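Local atomic coordinates of cytokinesis protein 2 (Saccharomyces cerevisiae, PDB entry 4WPE), a protein that mediates the cytoskeletal rearrangements required for cytokinesis, forming rings at the septins and the medial actin ring, with an F-BAR domain contained in this chain. Residues G33-K45 and I107-Q119. Numbering follows the deposited sequence.
Sequences GIRSCDSMILFFK and IYTDTKAFAANLQ
Ile41 is the knob at the middle of this helix pair, seated in a hole made by Tyr108, Thr111, Lys112 and Ala115. Its CG1, CG2 and CD1 divide the hole between them: CD1 lies 3.8 Å from Ala115 CB, CG1 faces the methyl CG2 of Thr111, and CG2 comes within 3.6 Å of Tyr108 CE1. CG2 can reach that ring because it stands anti to the backbone N, while CG1 is anti to the carbonyl carbon (chi1 -68°) and carries CD1 toward Ala115. The phenol of Tyr108 crosses Ile41 at about a right angle and presents its edge to the Ile41 carbonyl oxygen. Lys45 runs alongside the same ring with its chain extended, CG over one face in a CH-pi contact (4.3 Å to the centroid) and CD beside Tyr108 OH. Next to this pair, Ile107 CD1 sits over a face of the Phe44 ring, off centre, in a second CH-pi contact. At the other end Cys37 CB meets Ala115 CB, and Ile34 touches Leu118 and crosses Gln119, its CG2 3.5 Å from Gln119 OE1.

Thr111 CG2 stands anti to its own backbone N, which turns the methyl to Ile41. Helix 170-259 adds Leu234 to Phe44 and Arg226 to Leu118, whereas Ser36 and Met40 pack on Phe82 of the second subunit. The short pieces 37-45 and 107-119 run nearly antiparallel, at 155° with their axes 8.9 Å apart. With Ile34 of helix 21-35, the contact joins the start of helix 37-71 to the long helix 76-162 near the centre of the elongated helical bundle characteristic of the F-BAR dimer.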
ATOM      1  N   GLY A  33      -6.438 -30.037  -8.253  1.00 69.06           N
ATOM      2  CA  GLY A  33      -6.407 -28.751  -8.920  1.00 63.06           C
ATOM      3  C   GLY A  33      -7.522 -27.856  -8.421  1.00 68.97           C
ATOM      4  O   GLY A  33      -7.417 -26.629  -8.447  1.00 66.68           O
ATOM      5  N   ILE A  34      -8.598 -28.479  -7.961  1.00 68.97           N
ATOM      6  CA  ILE A  34      -9.733 -27.741  -7.430  1.00 69.92           C
ATOM      7  C   ILE A  34      -9.388 -27.145  -6.065  1.00 73.75           C
ATOM      8  O   ILE A  34      -9.669 -25.975  -5.801  1.00 68.09           O
ATOM      9  CB  ILE A  34     -10.977 -28.641  -7.329  1.00 61.01           C
ATOM     10  CG1 ILE A  34     -11.505 -28.944  -8.731  1.00 59.12           C
ATOM     11  CG2 ILE A  34     -12.069 -27.971  -6.516  1.00 59.74           C
ATOM     12  CD1 ILE A  34     -12.530 -30.043  -8.765  1.00 60.00           C
ATOM     13  N   ARG A  35      -8.763 -27.947  -5.206  1.00 85.17           N
ATOM     14  CA  ARG A  35      -8.321 -27.474  -3.896  1.00 82.22           C
ATOM     15  C   ARG A  35      -7.218 -26.438  -4.043  1.00 71.41           C
ATOM     16  O   ARG A  35      -7.068 -25.552  -3.205  1.00 75.80           O
ATOM     17  CB  ARG A  35      -7.827 -28.636  -3.030  1.00 87.50           C
ATOM     18  CG  ARG A  35      -8.883 -29.678  -2.714  1.00 96.40           C
ATOM     19  CD  ARG A  35      -8.243 -30.995  -2.306  1.00106.81           C
ATOM     20  NE  ARG A  35      -9.240 -32.000  -1.948  1.00114.61           N
ATOM     21  CZ  ARG A  35      -8.993 -33.064  -1.192  1.00110.91           C
ATOM     22  NH1 ARG A  35      -7.775 -33.271  -0.710  1.00107.55           N
ATOM     23  NH2 ARG A  35      -9.965 -33.924  -0.919  1.00109.12           N
ATOM     24  N   SER A  36      -6.449 -26.557  -5.120  1.00 61.34           N
ATOM     25  CA  SER A  36      -5.345 -25.646  -5.389  1.00 52.25           C
ATOM     26  C   SER A  36      -5.850 -24.233  -5.679  1.00 64.07           C
ATOM     27  O   SER A  36      -5.104 -23.261  -5.552  1.00 70.29           O
ATOM     28  CB  SER A  36      -4.508 -26.164  -6.559  1.00 48.09           C
ATOM     29  OG  SER A  36      -3.574 -25.194  -6.993  1.00 56.81           O
ATOM     30  N   CYS A  37      -7.117 -24.122  -6.068  1.00 66.58           N
ATOM     31  CA  CYS A  37      -7.729 -22.819  -6.307  1.00 68.45           C
ATOM     32  C   CYS A  37      -7.850 -22.029  -5.009  1.00 74.04           C
ATOM     33  O   CYS A  37      -7.775 -20.800  -5.013  1.00 77.47           O
ATOM     34  CB  CYS A  37      -9.109 -22.973  -6.953  1.00 69.96           C
ATOM     35  SG  CYS A  37      -9.094 -23.505  -8.682  1.00 67.10           S
ATOM     36  N   ASP A  38      -8.029 -22.740  -3.899  1.00 71.79           N
ATOM     37  CA  ASP A  38      -8.166 -22.106  -2.591  1.00 71.93           C
ATOM     38  C   ASP A  38      -6.933 -21.281  -2.229  1.00 73.00           C
ATOM     39  O   ASP A  38      -7.004 -20.374  -1.402  1.00 75.69           O
ATOM     40  CB  ASP A  38      -8.423 -23.159  -1.509  1.00 76.66           C
ATOM     41  CG  ASP A  38      -9.781 -23.816  -1.645  1.00 84.66           C
ATOM     42  OD1 ASP A  38     -10.770 -23.101  -1.908  1.00 88.92           O
ATOM     43  OD2 ASP A  38      -9.863 -25.051  -1.484  1.00 95.28           O
ATOM     44  N   SER A  39      -5.804 -21.607  -2.848  1.00 64.63           N
ATOM     45  CA  SER A  39      -4.579 -20.852  -2.637  1.00 51.60           C
ATOM     46  C   SER A  39      -4.749 -19.426  -3.144  1.00 62.41           C
ATOM     47  O   SER A  39      -4.396 -18.464  -2.459  1.00 76.63           O
ATOM     48  CB  SER A  39      -3.400 -21.527  -3.342  1.00 56.06           C
ATOM     49  OG  SER A  39      -3.230 -22.865  -2.908  1.00 67.33           O
HETATM   50  N   MSE A  40      -5.298 -19.294  -4.347  1.00 61.03           N
HETATM   51  CA  MSE A  40      -5.486 -17.985  -4.958  1.00 67.42           C
HETATM   52  C   MSE A  40      -6.739 -17.286  -4.436  1.00 69.72           C
HETATM   53  O   MSE A  40      -6.741 -16.066  -4.255  1.00 63.70           O
HETATM   54  CB  MSE A  40      -5.541 -18.110  -6.483  1.00 64.35           C
HETATM   55  CG  MSE A  40      -4.168 -18.208  -7.138  1.00 68.31           C
HETATM   56 SE   MSE A  40      -3.019 -16.696  -6.664  1.00 94.32          SE
HETATM   57  CE  MSE A  40      -1.367 -17.261  -7.533  1.00 86.74           C
ATOM     58  N   ILE A  41      -7.795 -18.059  -4.192  1.00 61.39           N
ATOM     59  CA  ILE A  41      -9.032 -17.519  -3.633  1.00 61.62           C
ATOM     60  C   ILE A  41      -8.764 -16.774  -2.328  1.00 63.03           C
ATOM     61  O   ILE A  41      -9.227 -15.649  -2.139  1.00 58.03           O
ATOM     62  CB  ILE A  41     -10.071 -18.626  -3.371  1.00 58.45           C
ATOM     63  CG1 ILE A  41     -10.579 -19.208  -4.688  1.00 61.21           C
ATOM     64  CG2 ILE A  41     -11.245 -18.080  -2.576  1.00 50.20           C
ATOM     65  CD1 ILE A  41     -11.346 -20.510  -4.517  1.00 58.63           C
ATOM     66  N   LEU A  42      -8.008 -17.400  -1.431  1.00 68.13           N
ATOM     67  CA  LEU A  42      -7.674 -16.778  -0.157  1.00 63.02           C
ATOM     68  C   LEU A  42      -6.762 -15.576  -0.364  1.00 63.48           C
ATOM     69  O   LEU A  42      -6.926 -14.548   0.292  1.00 71.91           O
ATOM     70  CB  LEU A  42      -7.010 -17.783   0.784  1.00 53.60           C
ATOM     71  CG  LEU A  42      -6.777 -17.283   2.214  1.00 49.98           C
ATOM     72  CD1 LEU A  42      -8.095 -17.153   2.965  1.00 48.67           C
ATOM     73  CD2 LEU A  42      -5.813 -18.190   2.963  1.00 42.21           C
ATOM     74  N   PHE A  43      -5.804 -15.712  -1.276  1.00 56.17           N
ATOM     75  CA  PHE A  43      -4.872 -14.629  -1.573  1.00 56.37           C
ATOM     76  C   PHE A  43      -5.603 -13.393  -2.082  1.00 58.92           C
ATOM     77  O   PHE A  43      -5.353 -12.282  -1.619  1.00 65.37           O
ATOM     78  CB  PHE A  43      -3.830 -15.074  -2.601  1.00 52.55           C
ATOM     79  CG  PHE A  43      -2.947 -13.957  -3.089  1.00 56.54           C
ATOM     80  CD1 PHE A  43      -1.978 -13.409  -2.263  1.00 53.42           C
ATOM     81  CD2 PHE A  43      -3.090 -13.453  -4.371  1.00 55.91           C
ATOM     82  CE1 PHE A  43      -1.166 -12.386  -2.707  1.00 51.13           C
ATOM     83  CE2 PHE A  43      -2.283 -12.429  -4.822  1.00 54.78           C
ATOM     84  CZ  PHE A  43      -1.320 -11.893  -3.989  1.00 57.73           C
ATOM     85  N   PHE A  44      -6.504 -13.599  -3.038  1.00 57.08           N
ATOM     86  CA  PHE A  44      -7.303 -12.520  -3.609  1.00 58.45           C
ATOM     87  C   PHE A  44      -8.109 -11.797  -2.541  1.00 60.78           C
ATOM     88  O   PHE A  44      -8.225 -10.572  -2.558  1.00 56.83           O
ATOM     89  CB  PHE A  44      -8.245 -13.069  -4.680  1.00 67.01           C
ATOM     90  CG  PHE A  44      -7.556 -13.455  -5.957  1.00 67.02           C
ATOM     91  CD1 PHE A  44      -8.047 -14.490  -6.738  1.00 67.97           C
ATOM     92  CD2 PHE A  44      -6.431 -12.770  -6.390  1.00 66.02           C
ATOM     93  CE1 PHE A  44      -7.423 -14.846  -7.919  1.00 67.18           C
ATOM     94  CE2 PHE A  44      -5.803 -13.119  -7.572  1.00 67.03           C
ATOM     95  CZ  PHE A  44      -6.299 -14.159  -8.337  1.00 66.72           C
ATOM     96  N   LYS A  45      -8.663 -12.566  -1.611  1.00 62.28           N
ATOM     97  CA  LYS A  45      -9.459 -12.003  -0.530  1.00 63.44           C
ATOM     98  C   LYS A  45      -8.605 -11.142   0.395  1.00 67.90           C
ATOM     99  O   LYS A  45      -8.920  -9.977   0.633  1.00 71.07           O
ATOM    100  CB  LYS A  45     -10.138 -13.116   0.269  1.00 59.47           C
ATOM    101  CG  LYS A  45     -11.009 -12.614   1.404  1.00 61.28           C
ATOM    102  CD  LYS A  45     -11.717 -13.759   2.108  1.00 63.86           C
ATOM    103  CE  LYS A  45     -12.696 -13.234   3.144  1.00 72.89           C
ATOM    104  NZ  LYS A  45     -12.969 -14.240   4.205  1.00 83.04           N
ATOM    105  N   ILE A 107     -12.837 -10.561  -9.141  1.00 86.04           N
ATOM    106  CA  ILE A 107     -11.887 -11.657  -9.271  1.00 85.52           C
ATOM    107  C   ILE A 107     -11.916 -12.623  -8.082  1.00 81.64           C
ATOM    108  O   ILE A 107     -11.764 -13.821  -8.277  1.00 86.06           O
ATOM    109  CB  ILE A 107     -10.445 -11.128  -9.507  1.00 71.34           C
ATOM    110  CG1 ILE A 107      -9.986 -10.228  -8.374  1.00 80.48           C
ATOM    111  CG2 ILE A 107     -10.364 -10.351 -10.805  1.00 72.53           C
ATOM    112  CD1 ILE A 107      -9.149 -10.925  -7.353  1.00 96.67           C
ATOM    113  N   TYR A 108     -12.124 -12.130  -6.865  1.00 71.67           N
ATOM    114  CA  TYR A 108     -12.218 -13.037  -5.719  1.00 62.33           C
ATOM    115  C   TYR A 108     -13.537 -13.793  -5.720  1.00 66.53           C
ATOM    116  O   TYR A 108     -13.565 -15.022  -5.628  1.00 64.24           O
ATOM    117  CB  TYR A 108     -12.068 -12.289  -4.392  1.00 55.56           C
ATOM    118  CG  TYR A 108     -12.645 -13.048  -3.212  1.00 59.50           C
ATOM    119  CD1 TYR A 108     -11.984 -14.142  -2.673  1.00 61.11           C
ATOM    120  CD2 TYR A 108     -13.856 -12.671  -2.644  1.00 65.86           C
ATOM    121  CE1 TYR A 108     -12.513 -14.841  -1.600  1.00 62.63           C
ATOM    122  CE2 TYR A 108     -14.390 -13.360  -1.572  1.00 65.87           C
ATOM    123  CZ  TYR A 108     -13.717 -14.443  -1.054  1.00 65.44           C
ATOM    124  OH  TYR A 108     -14.250 -15.128   0.014  1.00 67.14           O
ATOM    125  N   THR A 109     -14.630 -13.044  -5.809  1.00 69.18           N
ATOM    126  CA  THR A 109     -15.967 -13.619  -5.779  1.00 67.14           C
ATOM    127  C   THR A 109     -16.195 -14.556  -6.961  1.00 66.16           C
ATOM    128  O   THR A 109     -16.712 -15.661  -6.793  1.00 68.69           O
ATOM    129  CB  THR A 109     -17.043 -12.515  -5.772  1.00 66.18           C
ATOM    130  OG1 THR A 109     -17.052 -11.868  -4.493  1.00 68.75           O
ATOM    131  CG2 THR A 109     -18.422 -13.093  -6.051  1.00 65.72           C
ATOM    132  N   ASP A 110     -15.792 -14.122  -8.151  1.00 63.74           N
ATOM    133  CA  ASP A 110     -16.005 -14.909  -9.360  1.00 60.12           C
ATOM    134  C   ASP A 110     -15.111 -16.146  -9.405  1.00 73.36           C
ATOM    135  O   ASP A 110     -15.443 -17.132 -10.067  1.00 82.17           O
ATOM    136  CB  ASP A 110     -15.780 -14.050 -10.607  1.00 60.06           C
ATOM    137  CG  ASP A 110     -16.928 -13.088 -10.865  1.00 73.56           C
ATOM    138  OD1 ASP A 110     -16.676 -11.967 -11.362  1.00 76.19           O
ATOM    139  OD2 ASP A 110     -18.087 -13.453 -10.574  1.00 81.51           O
ATOM    140  N   THR A 111     -13.984 -16.100  -8.700  1.00 69.32           N
ATOM    141  CA  THR A 111     -13.083 -17.249  -8.644  1.00 63.50           C
ATOM    142  C   THR A 111     -13.572 -18.274  -7.625  1.00 63.61           C
ATOM    143  O   THR A 111     -13.548 -19.480  -7.881  1.00 64.43           O
ATOM    144  CB  THR A 111     -11.644 -16.831  -8.292  1.00 58.41           C
ATOM    145  OG1 THR A 111     -11.136 -15.967  -9.317  1.00 56.54           O
ATOM    146  CG2 THR A 111     -10.742 -18.045  -8.176  1.00 59.83           C
ATOM    147  N   LYS A 112     -14.020 -17.791  -6.470  1.00 60.80           N
ATOM    148  CA  LYS A 112     -14.577 -18.669  -5.449  1.00 59.29           C
ATOM    149  C   LYS A 112     -15.828 -19.370  -5.974  1.00 72.01           C
ATOM    150  O   LYS A 112     -15.993 -20.578  -5.800  1.00 81.13           O
ATOM    151  CB  LYS A 112     -14.904 -17.883  -4.177  1.00 64.38           C
ATOM    152  CG  LYS A 112     -16.021 -18.496  -3.349  1.00 71.11           C
ATOM    153  CD  LYS A 112     -15.972 -18.060  -1.894  1.00 77.72           C
ATOM    154  CE  LYS A 112     -17.256 -18.452  -1.174  1.00 86.74           C
ATOM    155  NZ  LYS A 112     -17.105 -18.437   0.307  1.00 89.04           N
ATOM    156  N   ALA A 113     -16.698 -18.604  -6.628  1.00 65.81           N
ATOM    157  CA  ALA A 113     -17.937 -19.141  -7.178  1.00 61.06           C
ATOM    158  C   ALA A 113     -17.663 -20.183  -8.254  1.00 72.39           C
ATOM    159  O   ALA A 113     -18.319 -21.224  -8.304  1.00 76.68           O
ATOM    160  CB  ALA A 113     -18.795 -18.023  -7.739  1.00 48.84           C
ATOM    161  N   PHE A 114     -16.692 -19.895  -9.114  1.00 68.84           N
ATOM    162  CA  PHE A 114     -16.339 -20.806 -10.193  1.00 64.46           C
ATOM    163  C   PHE A 114     -15.723 -22.088  -9.645  1.00 68.02           C
ATOM    164  O   PHE A 114     -15.968 -23.174 -10.166  1.00 67.34           O
ATOM    165  CB  PHE A 114     -15.377 -20.130 -11.168  1.00 61.44           C
ATOM    166  CG  PHE A 114     -14.984 -20.994 -12.326  1.00 61.39           C
ATOM    167  CD1 PHE A 114     -15.882 -21.259 -13.346  1.00 68.84           C
ATOM    168  CD2 PHE A 114     -13.714 -21.540 -12.396  1.00 66.12           C
ATOM    169  CE1 PHE A 114     -15.521 -22.059 -14.419  1.00 73.09           C
ATOM    170  CE2 PHE A 114     -13.344 -22.339 -13.463  1.00 71.52           C
ATOM    171  CZ  PHE A 114     -14.249 -22.599 -14.476  1.00 74.24           C
ATOM    172  N   ALA A 115     -14.927 -21.958  -8.588  1.00 67.88           N
ATOM    173  CA  ALA A 115     -14.291 -23.115  -7.966  1.00 61.21           C
ATOM    174  C   ALA A 115     -15.328 -24.044  -7.351  1.00 58.28           C
ATOM    175  O   ALA A 115     -15.202 -25.260  -7.431  1.00 58.25           O
ATOM    176  CB  ALA A 115     -13.291 -22.670  -6.910  1.00 62.92           C
ATOM    177  N   ALA A 116     -16.353 -23.464  -6.735  1.00 64.18           N
ATOM    178  CA  ALA A 116     -17.414 -24.253  -6.121  1.00 67.92           C
ATOM    179  C   ALA A 116     -18.197 -25.025  -7.182  1.00 75.47           C
ATOM    180  O   ALA A 116     -18.699 -26.125  -6.930  1.00 70.52           O
ATOM    181  CB  ALA A 116     -18.343 -23.357  -5.316  1.00 64.51           C
ATOM    182  N   ASN A 117     -18.288 -24.441  -8.372  1.00 75.70           N
ATOM    183  CA  ASN A 117     -19.001 -25.064  -9.480  1.00 73.16           C
ATOM    184  C   ASN A 117     -18.197 -26.185 -10.126  1.00 66.64           C
ATOM    185  O   ASN A 117     -18.763 -27.185 -10.565  1.00 69.11           O
ATOM    186  CB  ASN A 117     -19.373 -24.009 -10.520  1.00 73.96           C
ATOM    187  CG  ASN A 117     -20.410 -23.033 -10.002  1.00 70.44           C
ATOM    188  OD1 ASN A 117     -21.231 -23.383  -9.154  1.00 64.76           O
ATOM    189  ND2 ASN A 117     -20.383 -21.806 -10.510  1.00 71.89           N
ATOM    190  N   LEU A 118     -16.880 -26.016 -10.187  1.00 63.86           N
ATOM    191  CA  LEU A 118     -16.004 -27.083 -10.654  1.00 57.87           C
ATOM    192  C   LEU A 118     -16.142 -28.289  -9.739  1.00 63.34           C
ATOM    193  O   LEU A 118     -16.280 -29.421 -10.204  1.00 66.76           O
ATOM    194  CB  LEU A 118     -14.547 -26.624 -10.700  1.00 51.11           C
ATOM    195  CG  LEU A 118     -14.095 -25.826 -11.921  1.00 52.94           C
ATOM    196  CD1 LEU A 118     -12.580 -25.873 -12.034  1.00 58.74           C
ATOM    197  CD2 LEU A 118     -14.748 -26.352 -13.187  1.00 51.31           C
ATOM    198  N   GLN A 119     -16.111 -28.029  -8.435  1.00 59.61           N
ATOM    199  CA  GLN A 119     -16.271 -29.070  -7.425  1.00 60.05           C
ATOM    200  C   GLN A 119     -17.587 -29.829  -7.598  1.00 69.08           C
ATOM    201  O   GLN A 119     -17.625 -31.054  -7.480  1.00 70.80           O
ATOM    202  CB  GLN A 119     -16.197 -28.461  -6.025  1.00 54.68           C
ATOM    203  CG  GLN A 119     -16.459 -29.444  -4.899  1.00 59.31           C
ATOM    204  CD  GLN A 119     -15.460 -30.580  -4.874  1.00 78.11           C
ATOM    205  OE1 GLN A 119     -14.271 -30.380  -5.126  1.00 86.90           O
ATOM    206  NE2 GLN A 119     -15.936 -31.783  -4.573  1.00 81.11           N
TER